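Local coordinates for protein type I modular polyketide synthase (Streptomyces albus subsp. albus, PDB 6IYT) that probably selects an ethylmalonyl extender unit from its coenzyme A thioester and transfers it within the salinomycin polyketide synthase, as its acyltransferase domain, at residues L102-G105 and L106-P109; G427-R430 and V431-F435. All coordinates share one frame; numbering follows the deposited sequence.

In the fold
Interaction 1 (L102-P109) comes first along the chain and interaction 2 (G427-F435) much later. Their centres lie about 17 Å apart, and their nearest atoms about 8 Å apart, so they do not touch. Both are local contacts within one continuous segment. Interaction 1 joins helix 99-105 to the turn that follows it, beside strands 43-49 and 90-96. Interaction 2 starts helix 428-439, which packs against helices 137-142 and 181-200 of the acyltransferase part. Strand 90-96 relates the two: V94 receives L102, L106 and P109, and L95 receives R429, L432 and T433. The late helix thus packs back onto the early N-terminal part.

Interaction 1 of 2, residues L102-G105 and L106-P109; sequences LRTG and LEAP
L106 and E107 set their CG atoms beside their own backbone N, each with chi1 -74°, and this turns both side chains back along the chain toward the carbonyls of L102, R103 and T104. L106 lays CB 3.5 Å from R103 O, and its CG lies 3.6 Å from L102 O. The leucine thus packs alongside the carbonyls of L102 and R103. E107 bends at chi2 (149°), which carries its carboxylate back over T104. There OE1 comes to 3.1 Å from T104 O. Both atoms are acceptors, so this is proximity and not a bond.

The backbone bonds change spacing here. L106 N makes two weak hydrogen bonds, one to L102 O and one to R103 O. The first keeps the helical i to i+4 spacing and the second is one residue tighter. E107 N then bonds to T104 O at 3.1 Å, its donor 50° out of the carbonyl plane. A type I beta turn from G105 to A108 follows, closed by A108 N to G105 O at 2.9 Å. P109 has no N-H to continue the pattern. Its CA instead makes a CH...O contact of 3.4 Å with G105 O, and its CD rests 3.7 Å from the same oxygen.

R103 NH1 forms a salt bridge with E100, one turn earlier. R103 NH2 stays 5.1 Å from E107 OE2, near but not in contact.

The turn leads from helix 99-105 into strand 111-114. L102 and L106 both pack on V94 of strand 90-96 and W45 of strand 43-49. L106 also reaches L62 of helix 52-67, and R59 of that helix donates a hydrogen bond to L106 O.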
loop_
_atom_site.group_PDB
_atom_site.type_symbol
_atom_site.label_atom_id
_atom_site.label_comp_id
_atom_site.label_asym_id
_atom_site.label_seq_id
_atom_site.Cartn_x
_atom_site.Cartn_y
_atom_site.Cartn_z
ATOM N N LEU A 102 -5.267 -19.897 20.633
ATOM C CA LEU A 102 -3.871 -19.607 20.412
ATOM C C LEU A 102 -2.991 -20.858 20.688
ATOM O O LEU A 102 -2.060 -21.141 19.951
ATOM C CB LEU A 102 -3.443 -18.441 21.267
ATOM C CG LEU A 102 -3.938 -17.091 20.751
ATOM C CD1 LEU A 102 -4.210 -16.157 21.902
ATOM C CD2 LEU A 102 -2.912 -16.521 19.805
ATOM N N ARG A 103 -3.395 -21.673 21.660
ATOM C CA ARG A 103 -2.682 -22.927 21.952
ATOM C C ARG A 103 -2.871 -23.943 20.812
ATOM O O ARG A 103 -1.929 -24.584 20.374
ATOM C CB ARG A 103 -3.182 -23.522 23.277
ATOM C CG ARG A 103 -2.423 -24.763 23.730
ATOM C CD ARG A 103 -3.028 -25.363 24.983
ATOM N NE ARG A 103 -4.419 -25.750 24.790
ATOM C CZ ARG A 103 -4.815 -26.845 24.143
ATOM N NH1 ARG A 103 -6.113 -27.085 23.990
ATOM N NH2 ARG A 103 -3.925 -27.662 23.592
ATOM N N THR A 104 -4.089 -24.031 20.301
ATOM C CA THR A 104 -4.389 -24.853 19.114
ATOM C C THR A 104 -3.585 -24.380 17.876
ATOM O O THR A 104 -3.089 -25.192 17.068
ATOM C CB THR A 104 -5.919 -24.782 18.817
ATOM O OG1 THR A 104 -6.608 -25.664 19.707
ATOM C CG2 THR A 104 -6.234 -25.150 17.384
ATOM N N GLY A 105 -3.440 -23.069 17.740
ATOM C CA GLY A 105 -2.819 -22.497 16.562
ATOM C C GLY A 105 -1.316 -22.690 16.516
ATOM O O GLY A 105 -0.700 -22.541 15.468
ATOM N N LEU A 106 -0.717 -23.006 17.659
ATOM C CA LEU A 106 0.720 -23.295 17.699
ATOM C C LEU A 106 1.018 -24.535 16.894
ATOM O O LEU A 106 2.130 -24.741 16.451
ATOM C CB LEU A 106 1.207 -23.482 19.135
ATOM C CG LEU A 106 1.327 -22.227 19.968
ATOM C CD1 LEU A 106 1.398 -22.539 21.447
ATOM C CD2 LEU A 106 2.522 -21.416 19.540
ATOM N N GLU A 107 -0.001 -25.342 16.652
ATOM C CA GLU A 107 0.169 -26.512 15.820
ATOM C C GLU A 107 0.255 -26.146 14.350
ATOM O O GLU A 107 0.825 -26.890 13.564
ATOM C CB GLU A 107 -0.976 -27.508 16.047
ATOM C CG GLU A 107 -0.892 -28.264 17.368
ATOM C CD GLU A 107 -2.262 -28.634 17.926
ATOM O OE1 GLU A 107 -3.286 -28.227 17.327
ATOM O OE2 GLU A 107 -2.315 -29.276 19.008
ATOM N N ALA A 108 -0.229 -24.960 13.991
ATOM C CA ALA A 108 -0.217 -24.530 12.584
ATOM C C ALA A 108 -0.253 -23.025 12.462
ATOM O O ALA A 108 -1.316 -22.441 12.222
ATOM C CB ALA A 108 -1.403 -25.121 11.850
ATOM N N PRO A 109 0.873 -22.375 12.727
ATOM C CA PRO A 109 0.797 -20.935 12.893
ATOM C C PRO A 109 0.280 -20.225 11.647
ATOM O O PRO A 109 0.555 -20.654 10.511
ATOM C CB PRO A 109 2.246 -20.544 13.157
ATOM C CG PRO A 109 2.804 -21.745 13.855
ATOM C CD PRO A 109 2.167 -22.914 13.161
#

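Interaction 2 of 2, residues G427-R430 and V431-F435; sequences GPRR and VLTSF
R430 and S434 meet one turn apart in the first turns of helix 428-439, with G427 at the N-cap position. Regular i to i+4 bonding starts at once. V431 N donates to G427 O at 3.1 Å, and L432 N donates to P428 O at 2.9 Å. Both bonds are nearly straight. S434 N uses R430 O in the same pattern.

R429 O takes two donors. T433 N reaches it at 2.8 Å, tilted slightly from the carbonyl plane. T433 OG1 also donates to it, at 2.7 Å, from above that plane. The threonine hydroxyl is placed there because OG1 sits beside its own backbone N (chi1 -58°). This spends the hydroxyl proton on the main chain, and a water donates to OG1 in turn. The same water accepts from R429 NH2, so it bridges the two side chains. R429 NH2 also forms a salt bridge with D110.

R430 is gripped from several sides. Its chain bends at chi2 and chi3, which carries the guanidinium forward along the helix to S434. NH2 donates to S434 OG at 2.9 Å, with the oxygen 19° out of the guanidinium plane. NE adds a weak bond to the same oxygen. NH2 also forms a salt bridge with E437, and NH1 one with E425, and these carboxylates probably offset the charge of the buried arginine. S434 OG also bonds to T420 O, which ties the helix to the segment after strand 416-418. T433 lies over one face of the guanidinium, toward its rim, with its methyl CG2 3.5 Å from R430 NH2.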
loop_
_atom_site.group_PDB
_atom_site.type_symbol
_atom_site.label_atom_id
_atom_site.label_comp_id
_atom_site.label_asym_id
_atom_site.label_seq_id
_atom_site.Cartn_x
_atom_site.Cartn_y
_atom_site.Cartn_z
ATOM N N GLY A 427 -9.478 -5.482 8.795
ATOM C CA GLY A 427 -9.465 -5.243 10.221
ATOM C C GLY A 427 -8.208 -5.732 10.929
ATOM O O GLY A 427 -7.151 -5.899 10.325
ATOM N N PRO A 428 -8.321 -5.978 12.226
ATOM C CA PRO A 428 -7.103 -6.241 12.944
ATOM C C PRO A 428 -6.407 -7.503 12.492
ATOM O O PRO A 428 -5.175 -7.535 12.449
ATOM C CB PRO A 428 -7.575 -6.355 14.384
ATOM C CG PRO A 428 -8.724 -5.442 14.437
ATOM C CD PRO A 428 -9.411 -5.565 13.121
ATOM N N ARG A 429 -7.154 -8.537 12.115
ATOM C CA ARG A 429 -6.471 -9.731 11.630
ATOM C C ARG A 429 -5.576 -9.400 10.420
ATOM O O ARG A 429 -4.415 -9.821 10.362
ATOM C CB ARG A 429 -7.418 -10.859 11.293
ATOM C CG ARG A 429 -6.678 -12.012 10.594
ATOM C CD ARG A 429 -7.580 -13.180 10.292
ATOM N NE ARG A 429 -7.865 -13.936 11.484
ATOM C CZ ARG A 429 -7.048 -14.868 11.974
ATOM N NH1 ARG A 429 -7.407 -15.548 13.029
ATOM N NH2 ARG A 429 -5.910 -15.182 11.335
ATOM N N ARG A 430 -6.111 -8.671 9.457
ATOM C CA ARG A 430 -5.318 -8.293 8.287
ATOM C C ARG A 430 -4.077 -7.471 8.639
ATOM O O ARG A 430 -2.988 -7.738 8.128
ATOM C CB ARG A 430 -6.175 -7.531 7.258
ATOM C CG ARG A 430 -5.423 -7.160 6.001
ATOM C CD ARG A 430 -4.952 -8.359 5.237
ATOM N NE ARG A 430 -3.531 -8.660 5.450
ATOM C CZ ARG A 430 -2.873 -9.656 4.867
ATOM N NH1 ARG A 430 -3.533 -10.598 4.193
ATOM N NH2 ARG A 430 -1.565 -9.783 5.050
ATOM N N VAL A 431 -4.223 -6.486 9.504
ATOM C CA VAL A 431 -3.069 -5.679 9.941
ATOM C C VAL A 431 -2.028 -6.586 10.590
ATOM O O VAL A 431 -0.833 -6.498 10.289
ATOM C CB VAL A 431 -3.487 -4.564 10.898
ATOM C CG1 VAL A 431 -2.276 -3.838 11.454
ATOM C CG2 VAL A 431 -4.413 -3.580 10.165
ATOM N N LEU A 432 -2.449 -7.334 11.598
ATOM C CA LEU A 432 -1.513 -8.220 12.297
ATOM C C LEU A 432 -0.862 -9.221 11.361
ATOM O O LEU A 432 0.312 -9.606 11.571
ATOM C CB LEU A 432 -2.222 -8.955 13.432
ATOM C CG LEU A 432 -2.679 -8.101 14.627
ATOM C CD1 LEU A 432 -3.423 -8.972 15.628
ATOM C CD2 LEU A 432 -1.515 -7.401 15.295
ATOM N N THR A 433 -1.625 -9.717 10.389
ATOM C CA THR A 433 -1.092 -10.646 9.373
ATOM C C THR A 433 -0.009 -10.004 8.485
ATOM O O THR A 433 1.069 -10.552 8.333
ATOM C CB THR A 433 -2.213 -11.277 8.525
ATOM O OG1 THR A 433 -3.134 -11.971 9.385
ATOM C CG2 THR A 433 -1.634 -12.267 7.544
ATOM N N SER A 434 -0.216 -8.760 8.090
ATOM C CA SER A 434 0.789 -8.043 7.357
ATOM C C SER A 434 2.013 -7.745 8.210
ATOM O O SER A 434 3.170 -7.910 7.755
ATOM C CB SER A 434 0.195 -6.761 6.766
ATOM O OG SER A 434 -0.779 -7.104 5.789
ATOM N N PHE A 435 1.791 -7.361 9.465
ATOM C CA PHE A 435 2.895 -7.176 10.396
ATOM C C PHE A 435 3.720 -8.502 10.507
ATOM O O PHE A 435 4.941 -8.476 10.535
ATOM C CB PHE A 435 2.400 -6.817 11.788
ATOM C CG PHE A 435 1.883 -5.413 11.964
ATOM C CD1 PHE A 435 1.930 -4.455 10.954
ATOM C CD2 PHE A 435 1.381 -5.036 13.215
ATOM C CE1 PHE A 435 1.511 -3.152 11.205
ATOM C CE2 PHE A 435 0.895 -3.772 13.441
ATOM C CZ PHE A 435 0.956 -2.821 12.432
HETATM O O HOH W 1 -4.284 -14.305 8.933
#